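Local coordinates for protein phosphatase 2C (Toxoplasma gondii, PDB 3D8K) that probably removes phosphate from phosphoserine and phosphothreonine of proteins as a manganese- or magnesium-dependent phosphatase of the PP2C family, at residues D264-T269 with K301-N306; G271-F276 with A284-Y289; R177-S182 with A186-T191; D33-V38 with W65-V70. All blocks are in the same frame, centred on the assembly; numbering follows the deposited sequence.

Contact 1. Residues D264-T269 with K301-N306; sequences DIVAGT and KAMVVN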
loop_
_atom_site.group_PDB
_atom_site.type_symbol
_atom_site.label_atom_id
_atom_site.label_comp_id
_atom_site.label_asym_id
_atom_site.label_seq_id
_atom_site.Cartn_x
_atom_site.Cartn_y
_atom_site.Cartn_z
ATOM N N ASP C 264 26.010 16.381 -13.653
ATOM C CA ASP C 264 25.914 15.047 -14.258
ATOM C C ASP C 264 27.023 14.135 -13.747
ATOM O O ASP C 264 28.087 14.610 -13.346
ATOM C CB ASP C 264 26.052 15.127 -15.786
ATOM C CG ASP C 264 24.747 15.455 -16.480
ATOM O OD1 ASP C 264 24.146 16.498 -16.144
ATOM O OD2 ASP C 264 24.322 14.678 -17.366
ATOM N N ILE C 265 26.772 12.827 -13.769
ATOM C CA ILE C 265 27.763 11.846 -13.351
ATOM C C ILE C 265 28.069 10.971 -14.541
ATOM O O ILE C 265 27.169 10.467 -15.203
ATOM C CB ILE C 265 27.264 10.949 -12.234
ATOM C CG1 ILE C 265 26.976 11.770 -11.000
ATOM C CG2 ILE C 265 28.335 9.923 -11.875
ATOM C CD1 ILE C 265 26.389 10.952 -9.895
ATOM N N VAL C 266 29.348 10.785 -14.811
ATOM C CA VAL C 266 29.750 9.964 -15.935
ATOM C C VAL C 266 30.728 8.872 -15.537
ATOM O O VAL C 266 31.672 9.108 -14.786
ATOM C CB VAL C 266 30.352 10.833 -17.023
ATOM C CG1 VAL C 266 30.942 9.962 -18.124
ATOM C CG2 VAL C 266 29.265 11.744 -17.570
ATOM N N ALA C 267 30.487 7.671 -16.048
ATOM C CA ALA C 267 31.326 6.528 -15.736
ATOM C C ALA C 267 31.554 5.659 -16.956
ATOM O O ALA C 267 30.836 5.748 -17.947
ATOM C CB ALA C 267 30.692 5.716 -14.627
ATOM N N GLY C 268 32.577 4.822 -16.884
ATOM C CA GLY C 268 32.878 3.948 -17.998
ATOM C C GLY C 268 33.956 2.933 -17.673
ATOM O O GLY C 268 34.808 3.150 -16.805
ATOM N N THR C 269 33.917 1.808 -18.371
ATOM C CA THR C 269 34.916 0.769 -18.172
ATOM C C THR C 269 36.267 1.307 -18.660
ATOM O O THR C 269 36.328 2.298 -19.389
ATOM C CB THR C 269 34.536 -0.489 -18.960
ATOM O OG1 THR C 269 34.566 -0.203 -20.361
ATOM C CG2 THR C 269 33.133 -0.925 -18.596
ATOM N N LYS C 301 25.952 7.168 -25.550
ATOM C CA LYS C 301 26.219 6.643 -26.885
ATOM C C LYS C 301 27.478 7.207 -27.501
ATOM O O LYS C 301 28.286 6.468 -28.058
ATOM C CB LYS C 301 25.063 6.940 -27.827
ATOM C CG LYS C 301 23.963 5.890 -27.888
ATOM C CD LYS C 301 22.924 6.321 -28.920
ATOM C CE LYS C 301 21.739 5.391 -28.999
ATOM N NZ LYS C 301 20.659 6.011 -29.819
ATOM N N ALA C 302 27.641 8.521 -27.410
ATOM C CA ALA C 302 28.806 9.175 -27.991
ATOM C C ALA C 302 30.106 8.585 -27.438
ATOM O O ALA C 302 31.042 8.281 -28.189
ATOM C CB ALA C 302 28.742 10.658 -27.728
HETATM N N MSE C 303 30.158 8.417 -26.125
HETATM C CA MSE C 303 31.335 7.843 -25.489
HETATM C C MSE C 303 31.730 6.495 -26.104
HETATM O O MSE C 303 32.923 6.199 -26.259
HETATM C CB MSE C 303 31.078 7.674 -24.000
HETATM C CG MSE C 303 31.109 8.975 -23.276
HETATM SE SE MSE C 303 30.273 8.793 -21.582
HETATM C CE MSE C 303 31.659 7.703 -20.710
ATOM N N VAL C 304 30.721 5.691 -26.451
ATOM C CA VAL C 304 30.934 4.379 -27.054
ATOM C C VAL C 304 31.543 4.546 -28.443
ATOM O O VAL C 304 32.642 4.060 -28.721
ATOM C CB VAL C 304 29.601 3.608 -27.171
ATOM C CG1 VAL C 304 29.842 2.211 -27.755
ATOM C CG2 VAL C 304 28.938 3.511 -25.799
ATOM N N VAL C 305 30.833 5.261 -29.306
ATOM C CA VAL C 305 31.303 5.499 -30.657
ATOM C C VAL C 305 32.699 6.102 -30.660
ATOM O O VAL C 305 33.585 5.627 -31.363
ATOM C CB VAL C 305 30.356 6.443 -31.400
ATOM C CG1 VAL C 305 30.865 6.691 -32.807
ATOM C CG2 VAL C 305 28.972 5.834 -31.451
ATOM N N ASN C 306 32.886 7.147 -29.863
ATOM C CA ASN C 306 34.167 7.830 -29.788
ATOM C C ASN C 306 35.307 6.922 -29.342
ATOM O O ASN C 306 36.414 6.999 -29.875
ATOM C CB ASN C 306 34.056 9.022 -28.844
ATOM C CG ASN C 306 33.120 10.097 -29.359
ATOM O OD1 ASN C 306 32.702 10.969 -28.601
ATOM N ND2 ASN C 306 32.793 10.050 -30.643
#
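The flat group touched in this contact is the peptide that joins A267 to G268, and it is met by M303, a selenomethionine: M303 CE lies obliquely beyond A267 O, 3.5 Å from it and well out of the carbonyl plane. A267 is backbone-bonded to F319 of strand 316-322. The other half of the contact is apolar. V266 and M303 reach toward each other tip to tip, and the CG1 branch of the valine does the touching, 3.5 Å from M303 CE and 3.7 Å from M303 SE. V266 turns CG1 trans to its own nitrogen (chi1 173°), which aims that methyl at the helix. M303 leaves the helix extended through SE and bends at the last torsion (chi3 71°), which brings CE to both V266 CG1 and A267 O. In the PP2C sandwich, strand 264-268 is an inner strand of the eight-stranded sheet and helix 296-309 lies on that sheet's outer surface, so V266 faces the helix while the CB of A267 points to the other side. G268, lacking a side chain, presents backbone alone to M303 CE. T318 of the neighbouring strand 316-322 and the rings of F273 and Y289 also border M303.

Contact 2. Residues G271-F276 with A284-Y289; sequences GAFAHF and AAIALY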
loop_
_atom_site.group_PDB
_atom_site.type_symbol
_atom_site.label_atom_id
_atom_site.label_comp_id
_atom_site.label_asym_id
_atom_site.label_seq_id
_atom_site.Cartn_x
_atom_site.Cartn_y
_atom_site.Cartn_z
ATOM N N GLY C 271 37.940 0.568 -20.910
ATOM C CA GLY C 271 37.933 0.697 -22.353
ATOM C C GLY C 271 37.387 2.035 -22.824
ATOM O O GLY C 271 37.917 2.637 -23.751
ATOM N N ALA C 272 36.321 2.500 -22.183
ATOM C CA ALA C 272 35.704 3.767 -22.547
ATOM C C ALA C 272 36.728 4.892 -22.597
ATOM O O ALA C 272 36.738 5.687 -23.533
ATOM C CB ALA C 272 34.600 4.114 -21.559
ATOM N N PHE C 273 37.604 4.949 -21.601
ATOM C CA PHE C 273 38.587 6.023 -21.542
ATOM C C PHE C 273 39.968 5.584 -22.016
ATOM O O PHE C 273 40.949 6.310 -21.867
ATOM C CB PHE C 273 38.676 6.552 -20.109
ATOM C CG PHE C 273 37.343 6.871 -19.484
ATOM C CD1 PHE C 273 37.271 7.259 -18.154
ATOM C CD2 PHE C 273 36.167 6.792 -20.214
ATOM C CE1 PHE C 273 36.045 7.558 -17.558
ATOM C CE2 PHE C 273 34.938 7.088 -19.630
ATOM C CZ PHE C 273 34.877 7.473 -18.297
ATOM N N ALA C 274 40.023 4.403 -22.612
ATOM C CA ALA C 274 41.260 3.801 -23.094
ATOM C C ALA C 274 42.369 4.639 -23.720
ATOM O O ALA C 274 43.515 4.554 -23.274
ATOM C CB ALA C 274 40.921 2.674 -24.034
ATOM N N HIS C 275 42.062 5.441 -24.739
ATOM C CA HIS C 275 43.116 6.200 -25.419
ATOM C C HIS C 275 43.257 7.713 -25.262
ATOM O O HIS C 275 42.940 8.471 -26.178
ATOM C CB HIS C 275 43.076 5.900 -26.915
ATOM C CG HIS C 275 43.500 4.512 -27.271
ATOM N ND1 HIS C 275 42.844 3.391 -26.815
ATOM C CD2 HIS C 275 44.496 4.064 -28.074
ATOM C CE1 HIS C 275 43.415 2.312 -27.323
ATOM N NE2 HIS C 275 44.418 2.693 -28.091
ATOM N N PHE C 276 43.775 8.156 -24.127
ATOM C CA PHE C 276 43.980 9.577 -23.925
ATOM C C PHE C 276 45.399 9.842 -23.469
ATOM O O PHE C 276 45.892 9.194 -22.551
ATOM C CB PHE C 276 42.996 10.129 -22.900
ATOM C CG PHE C 276 41.663 10.497 -23.483
ATOM C CD1 PHE C 276 40.585 9.626 -23.406
ATOM C CD2 PHE C 276 41.487 11.722 -24.112
ATOM C CE1 PHE C 276 39.352 9.969 -23.942
ATOM C CE2 PHE C 276 40.260 12.073 -24.651
ATOM C CZ PHE C 276 39.189 11.194 -24.563
ATOM N N ALA C 284 38.993 16.696 -19.777
ATOM C CA ALA C 284 38.761 17.699 -20.800
ATOM C C ALA C 284 37.635 17.226 -21.707
ATOM O O ALA C 284 36.585 17.865 -21.787
ATOM C CB ALA C 284 40.036 17.935 -21.598
ATOM N N ALA C 285 37.846 16.087 -22.359
ATOM C CA ALA C 285 36.852 15.524 -23.264
ATOM C C ALA C 285 35.458 15.450 -22.640
ATOM O O ALA C 285 34.494 16.005 -23.172
ATOM C CB ALA C 285 37.291 14.144 -23.715
ATOM N N ILE C 286 35.348 14.752 -21.519
ATOM C CA ILE C 286 34.065 14.619 -20.854
ATOM C C ILE C 286 33.470 15.986 -20.547
ATOM O O ILE C 286 32.250 16.128 -20.410
ATOM C CB ILE C 286 34.207 13.779 -19.567
ATOM C CG1 ILE C 286 34.461 12.322 -19.959
ATOM C CG2 ILE C 286 32.959 13.892 -18.706
ATOM C CD1 ILE C 286 35.235 11.528 -18.939
ATOM N N ALA C 287 34.327 16.993 -20.454
ATOM C CA ALA C 287 33.846 18.338 -20.184
ATOM C C ALA C 287 33.153 18.920 -21.434
ATOM O O ALA C 287 32.255 19.748 -21.333
ATOM C CB ALA C 287 34.991 19.212 -19.752
ATOM N N LEU C 288 33.571 18.478 -22.614
ATOM C CA LEU C 288 32.951 18.934 -23.850
ATOM C C LEU C 288 31.489 18.473 -23.888
ATOM O O LEU C 288 30.597 19.270 -24.157
ATOM C CB LEU C 288 33.676 18.358 -25.065
ATOM C CG LEU C 288 35.102 18.789 -25.413
ATOM C CD1 LEU C 288 35.149 20.265 -25.729
ATOM C CD2 LEU C 288 36.006 18.474 -24.275
ATOM N N TYR C 289 31.267 17.185 -23.620
ATOM C CA TYR C 289 29.938 16.553 -23.616
ATOM C C TYR C 289 28.786 17.426 -23.116
ATOM O O TYR C 289 28.916 18.156 -22.139
ATOM C CB TYR C 289 29.983 15.251 -22.798
ATOM C CG TYR C 289 30.840 14.171 -23.411
ATOM C CD1 TYR C 289 31.413 13.177 -22.620
ATOM C CD2 TYR C 289 31.091 14.146 -24.787
ATOM C CE1 TYR C 289 32.225 12.185 -23.178
ATOM C CE2 TYR C 289 31.898 13.159 -25.357
ATOM C CZ TYR C 289 32.462 12.184 -24.545
ATOM O OH TYR C 289 33.267 11.209 -25.093
#
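F273 and I286 cross at about a right angle, and the tip of the isoleucine is what meets the ring. I286 CD1 stands 4.1 Å above one face of F273, offset toward the rim, so that CZ is its nearest ring atom. I286 puts CG1 on the side opposite its carbonyl carbon (chi1 -71°) and continues extended to CD1, which carries the methyl out from the helix toward the loop. F276 makes the second touch in another manner. Its ring comes obliquely to the small A285, with CZ 3.6 Å and CE2 3.7 Å from A285 CB, so the CZ-CE2 bond of the ring lies against one methyl. The two phenylalanine planes are turned about 83° against each other, and each ring serves a different residue on consecutive positions of the helix. Behind them the loop is folded tightly: G271 to A274 form a type I turn closed by A274 N to G271 O at 3.0 Å, and F273 O lies in the plane of the F276 ring, at its edge. Y289, just past the helix, has A285 O over the centre of one ring face at 4.0 Å. At this carboxyl end of the helix, K181 NZ is hydrogen-bonded to I286 O, which probably offsets part of the negative end of the helix dipole. The loop after strand 264-268 thus turns back onto the helix it leads into, one of the helices that cover the outer face of the eight-stranded sheet in the PP2C beta sandwich.

Contact 3. Residues R177-S182 with A186-T191; sequences RCVLKS and AIHLST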
loop_
_atom_site.group_PDB
_atom_site.type_symbol
_atom_site.label_atom_id
_atom_site.label_comp_id
_atom_site.label_asym_id
_atom_site.label_seq_id
_atom_site.Cartn_x
_atom_site.Cartn_y
_atom_site.Cartn_z
ATOM N N ARG C 177 36.584 4.246 -14.296
ATOM C CA ARG C 177 36.651 5.656 -13.933
ATOM C C ARG C 177 35.276 6.275 -13.795
ATOM O O ARG C 177 34.326 5.881 -14.466
ATOM C CB ARG C 177 37.493 6.413 -14.959
ATOM C CG ARG C 177 38.767 5.663 -15.300
ATOM C CD ARG C 177 39.785 6.497 -16.038
ATOM N NE ARG C 177 40.663 7.228 -15.125
ATOM C CZ ARG C 177 41.910 7.591 -15.424
ATOM N NH1 ARG C 177 42.424 7.285 -16.609
ATOM N NH2 ARG C 177 42.645 8.261 -14.542
ATOM N N CYS C 178 35.185 7.253 -12.905
ATOM C CA CYS C 178 33.929 7.923 -12.621
ATOM C C CYS C 178 34.176 9.424 -12.459
ATOM O O CYS C 178 34.946 9.834 -11.594
ATOM C CB CYS C 178 33.356 7.330 -11.341
ATOM S SG CYS C 178 31.798 8.010 -10.838
ATOM N N VAL C 179 33.532 10.248 -13.281
ATOM C CA VAL C 179 33.751 11.689 -13.183
ATOM C C VAL C 179 32.491 12.519 -12.973
ATOM O O VAL C 179 31.403 12.146 -13.412
ATOM C CB VAL C 179 34.475 12.230 -14.430
ATOM C CG1 VAL C 179 35.612 11.309 -14.797
ATOM C CG2 VAL C 179 33.506 12.377 -15.576
ATOM N N LEU C 180 32.653 13.652 -12.298
ATOM C CA LEU C 180 31.533 14.542 -12.021
ATOM C C LEU C 180 31.580 15.744 -12.954
ATOM O O LEU C 180 32.610 16.413 -13.058
ATOM C CB LEU C 180 31.590 15.039 -10.571
ATOM C CG LEU C 180 30.295 15.380 -9.812
ATOM C CD1 LEU C 180 30.501 16.638 -8.978
ATOM C CD2 LEU C 180 29.144 15.578 -10.778
ATOM N N LYS C 181 30.473 16.011 -13.640
ATOM C CA LYS C 181 30.406 17.161 -14.537
ATOM C C LYS C 181 29.606 18.258 -13.871
ATOM O O LYS C 181 28.586 18.002 -13.227
ATOM C CB LYS C 181 29.710 16.827 -15.863
ATOM C CG LYS C 181 30.573 16.175 -16.916
ATOM C CD LYS C 181 29.811 16.041 -18.232
ATOM C CE LYS C 181 29.627 17.380 -18.926
ATOM N NZ LYS C 181 30.921 18.103 -19.127
ATOM N N SER C 182 30.064 19.488 -14.043
ATOM C CA SER C 182 29.378 20.636 -13.481
ATOM C C SER C 182 29.697 21.804 -14.397
ATOM O O SER C 182 30.822 22.325 -14.384
ATOM C CB SER C 182 29.876 20.910 -12.061
ATOM O OG SER C 182 28.967 21.727 -11.345
ATOM N N ALA C 186 34.948 19.360 -15.179
ATOM C CA ALA C 186 35.054 17.910 -15.116
ATOM C C ALA C 186 35.875 17.600 -13.857
ATOM O O ALA C 186 36.875 18.263 -13.591
ATOM C CB ALA C 186 35.760 17.393 -16.347
ATOM N N ILE C 187 35.457 16.606 -13.081
ATOM C CA ILE C 187 36.173 16.255 -11.860
ATOM C C ILE C 187 36.118 14.769 -11.558
ATOM O O ILE C 187 35.053 14.162 -11.595
ATOM C CB ILE C 187 35.603 17.050 -10.675
ATOM C CG1 ILE C 187 36.630 18.067 -10.218
ATOM C CG2 ILE C 187 35.218 16.144 -9.531
ATOM C CD1 ILE C 187 36.157 18.852 -9.035
ATOM N N HIS C 188 37.272 14.188 -11.253
ATOM C CA HIS C 188 37.357 12.762 -10.945
ATOM C C HIS C 188 36.836 12.430 -9.553
ATOM O O HIS C 188 36.955 13.219 -8.616
ATOM C CB HIS C 188 38.799 12.276 -11.077
ATOM C CG HIS C 188 39.330 12.346 -12.471
ATOM N ND1 HIS C 188 38.902 11.499 -13.472
ATOM C CD2 HIS C 188 40.212 13.195 -13.052
ATOM C CE1 HIS C 188 39.496 11.827 -14.607
ATOM N NE2 HIS C 188 40.294 12.854 -14.380
ATOM N N LEU C 189 36.254 11.245 -9.432
ATOM C CA LEU C 189 35.712 10.786 -8.171
ATOM C C LEU C 189 36.477 9.576 -7.671
ATOM O O LEU C 189 36.274 9.127 -6.540
ATOM C CB LEU C 189 34.234 10.445 -8.344
ATOM C CG LEU C 189 33.253 11.614 -8.195
ATOM C CD1 LEU C 189 33.912 12.941 -8.592
ATOM C CD2 LEU C 189 32.016 11.323 -9.026
ATOM N N SER C 190 37.372 9.062 -8.509
ATOM C CA SER C 190 38.148 7.891 -8.137
ATOM C C SER C 190 39.523 7.849 -8.776
ATOM O O SER C 190 39.786 8.511 -9.774
ATOM C CB SER C 190 37.384 6.622 -8.508
ATOM O OG SER C 190 37.157 6.546 -9.909
ATOM N N THR C 191 40.402 7.053 -8.184
ATOM C CA THR C 191 41.758 6.895 -8.687
ATOM C C THR C 191 41.882 5.448 -9.172
ATOM O O THR C 191 41.636 4.508 -8.410
ATOM C CB THR C 191 42.780 7.136 -7.572
ATOM O OG1 THR C 191 42.237 8.060 -6.629
ATOM C CG2 THR C 191 44.072 7.711 -8.142
#
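Backbone hydrogen bonds between C178-L180 and I187-L189 set the register. L180 and I187 form the hydrogen-bonded pair: L180 N reaches I187 O at 2.6 Å, and I187 N returns to L180 O at 2.9 Å. A third bond, L189 N to C178 O, also 2.9 Å, carries the pairing one step past the end of the second strand. CA-H...O contacts add to them: V179 CA to I187 O, and A186 CA to L180 O beyond the last bond. The pairing is that of a beta hairpin, its strands inclined at 147°, and strand 185-188 is an outermost strand of the eight-stranded sheet within the chain. Apolar contacts then divide between the two faces. On the face carrying C178, L180 and L189, the leucine fork of L189 spreads over the other strand, CD1 3.7 Å from L180 CB and CD2 3.8 Å from C178 SG. C178 also touches L108 and I110 of the second sheet, so this face looks into the sandwich. On the other, H188 swings its ring away from its own carbonyl carbon (chi1 -65°), which places it side by side with V179, pointing the same way; V179 CG1 comes obliquely to the imidazole, 3.6 Å from H188 ND1. There V179 also touches I286 and A186 touches A283, both of helix 279-288. The polar S182 reaches beyond the hairpin, OG bonded to D263 OD1 and R126 NH2.

Contact 4. Residues D33-V38 with W65-V70; sequences DDVVVV and WLAQNV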
loop_
_atom_site.group_PDB
_atom_site.type_symbol
_atom_site.label_atom_id
_atom_site.label_comp_id
_atom_site.label_asym_id
_atom_site.label_seq_id
_atom_site.Cartn_x
_atom_site.Cartn_y
_atom_site.Cartn_z
ATOM N N ASP C 33 32.874 -8.839 -21.636
ATOM C CA ASP C 33 33.066 -9.246 -20.247
ATOM C C ASP C 33 32.386 -8.396 -19.179
ATOM O O ASP C 33 32.192 -8.862 -18.061
ATOM C CB ASP C 33 34.566 -9.294 -19.919
ATOM C CG ASP C 33 35.320 -10.342 -20.719
ATOM O OD1 ASP C 33 36.573 -10.344 -20.646
ATOM O OD2 ASP C 33 34.668 -11.160 -21.408
ATOM N N ASP C 34 32.024 -7.161 -19.503
ATOM C CA ASP C 34 31.418 -6.293 -18.500
ATOM C C ASP C 34 29.899 -6.271 -18.419
ATOM O O ASP C 34 29.202 -6.511 -19.392
ATOM C CB ASP C 34 31.957 -4.863 -18.655
ATOM C CG ASP C 34 31.839 -4.344 -20.069
ATOM O OD1 ASP C 34 32.535 -3.354 -20.391
ATOM O OD2 ASP C 34 31.048 -4.919 -20.855
ATOM N N VAL C 35 29.406 -5.978 -17.224
ATOM C CA VAL C 35 27.985 -5.915 -16.955
ATOM C C VAL C 35 27.730 -4.625 -16.185
ATOM O O VAL C 35 28.574 -4.178 -15.404
ATOM C CB VAL C 35 27.547 -7.109 -16.093
ATOM C CG1 VAL C 35 26.027 -7.226 -16.088
ATOM C CG2 VAL C 35 28.192 -8.389 -16.615
ATOM N N VAL C 36 26.573 -4.011 -16.406
ATOM C CA VAL C 36 26.275 -2.774 -15.700
ATOM C C VAL C 36 24.901 -2.727 -15.086
ATOM O O VAL C 36 23.914 -3.107 -15.711
ATOM C CB VAL C 36 26.463 -1.534 -16.611
ATOM C CG1 VAL C 36 26.932 -1.982 -17.979
ATOM C CG2 VAL C 36 25.186 -0.712 -16.675
ATOM N N VAL C 37 24.871 -2.285 -13.836
ATOM C CA VAL C 37 23.634 -2.124 -13.100
ATOM C C VAL C 37 23.307 -0.664 -13.350
ATOM O O VAL C 37 23.780 0.214 -12.622
ATOM C CB VAL C 37 23.835 -2.320 -11.591
ATOM C CG1 VAL C 37 22.489 -2.263 -10.885
ATOM C CG2 VAL C 37 24.528 -3.634 -11.322
ATOM N N VAL C 38 22.525 -0.409 -14.392
ATOM C CA VAL C 38 22.155 0.958 -14.747
ATOM C C VAL C 38 21.440 1.689 -13.624
ATOM O O VAL C 38 21.611 2.885 -13.464
ATOM C CB VAL C 38 21.239 0.996 -15.973
ATOM C CG1 VAL C 38 21.289 2.391 -16.611
ATOM C CG2 VAL C 38 21.643 -0.097 -16.950
ATOM N N TRP C 65 28.223 -12.608 -11.900
ATOM C CA TRP C 65 27.773 -13.097 -10.600
ATOM C C TRP C 65 27.556 -11.866 -9.738
ATOM O O TRP C 65 26.579 -11.742 -8.997
ATOM C CB TRP C 65 28.865 -13.955 -9.967
ATOM C CG TRP C 65 28.512 -14.502 -8.622
ATOM C CD1 TRP C 65 27.864 -15.667 -8.357
ATOM C CD2 TRP C 65 28.779 -13.896 -7.354
ATOM N NE1 TRP C 65 27.714 -15.831 -7.005
ATOM C CE2 TRP C 65 28.276 -14.754 -6.359
ATOM C CE3 TRP C 65 29.420 -12.709 -6.956
ATOM C CZ2 TRP C 65 28.361 -14.468 -4.994
ATOM C CZ3 TRP C 65 29.510 -12.417 -5.595
ATOM C CH2 TRP C 65 28.989 -13.299 -4.628
ATOM N N LEU C 66 28.505 -10.953 -9.849
ATOM C CA LEU C 66 28.464 -9.719 -9.096
ATOM C C LEU C 66 27.253 -8.870 -9.450
ATOM O O LEU C 66 26.488 -8.462 -8.578
ATOM C CB LEU C 66 29.740 -8.930 -9.358
ATOM C CG LEU C 66 31.026 -9.585 -8.867
ATOM C CD1 LEU C 66 32.203 -8.818 -9.416
ATOM C CD2 LEU C 66 31.055 -9.620 -7.359
ATOM N N ALA C 67 27.085 -8.605 -10.739
ATOM C CA ALA C 67 25.977 -7.791 -11.208
ATOM C C ALA C 67 24.612 -8.336 -10.794
ATOM O O ALA C 67 23.660 -7.566 -10.658
ATOM C CB ALA C 67 26.047 -7.632 -12.722
ATOM N N GLN C 68 24.506 -9.647 -10.584
ATOM C CA GLN C 68 23.228 -10.219 -10.176
ATOM C C GLN C 68 23.145 -10.598 -8.692
ATOM O O GLN C 68 22.124 -11.097 -8.229
ATOM C CB GLN C 68 22.878 -11.418 -11.062
ATOM C CG GLN C 68 23.869 -12.567 -11.034
ATOM C CD GLN C 68 23.933 -13.301 -12.374
ATOM O OE1 GLN C 68 24.643 -14.304 -12.518
ATOM N NE2 GLN C 68 23.198 -12.791 -13.366
ATOM N N ASN C 69 24.207 -10.332 -7.940
ATOM C CA ASN C 69 24.229 -10.641 -6.515
ATOM C C ASN C 69 24.515 -9.423 -5.651
ATOM O O ASN C 69 24.398 -9.487 -4.432
ATOM C CB ASN C 69 25.293 -11.696 -6.213
ATOM C CG ASN C 69 24.867 -13.087 -6.617
ATOM O OD1 ASN C 69 23.908 -13.633 -6.074
ATOM N ND2 ASN C 69 25.574 -13.669 -7.579
ATOM N N VAL C 70 24.886 -8.310 -6.271
ATOM C CA VAL C 70 25.233 -7.133 -5.496
ATOM C C VAL C 70 24.111 -6.468 -4.691
ATOM O O VAL C 70 24.328 -6.055 -3.542
ATOM C CB VAL C 70 25.940 -6.080 -6.373
ATOM C CG1 VAL C 70 24.973 -5.470 -7.370
ATOM C CG2 VAL C 70 26.567 -5.031 -5.476
#
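This is a buried, apolar strand-to-helix contact between V35 and V37 on one side and A67 and V70 on the other, where helix 61-74 lies on the six-stranded sheet. The segment axes pass 8.3 Å apart at 24°. A67, the residue nearest V35, turns its CB to the sheet and meets V35 CG1 at 3.4 Å and V35 CB at 3.7 Å. V35 holds CG1 trans to the backbone nitrogen (chi1 -167°), which turns that branch onto the alanine methyl. Two residues on, V37 CG2 bridges A67 O (4.1 Å) and, about a turn further along the helix, V70 CG1 (4.4 Å). In the PP2C fold this helix covers the outer face of its sheet, alongside helix 82-97; F54 of strand 48-55 also touches A67, and M92 packs on V70. The helix is tied within itself on another side, where N69 ND2 is bonded to W65 O; since ND2 also lies close to W65 NE1, donor to donor, the placing of this amide is less sure.

In the fold
Contacts 1 and 4 are wholly buried, each laying a helix on the outer face of one of the two sheets; contacts 2 and 3 are only partly buried. Contacts 1 and 3 share the eight-stranded sheet, their strands 264-268 and 177-182 being bonded neighbours, whereas contact 4 belongs to the six-stranded sheet, across the chain's centre from contact 3. Contact 2 is nested inside the loop closed by contact 1, and the two touch. Chemistry follows place: contact 3 is carried by backbone bonds, the helix contacts mainly by apolar side chains. Contacts 1 and 4, their centres about 18 Å apart, meet where T269 packs on D34.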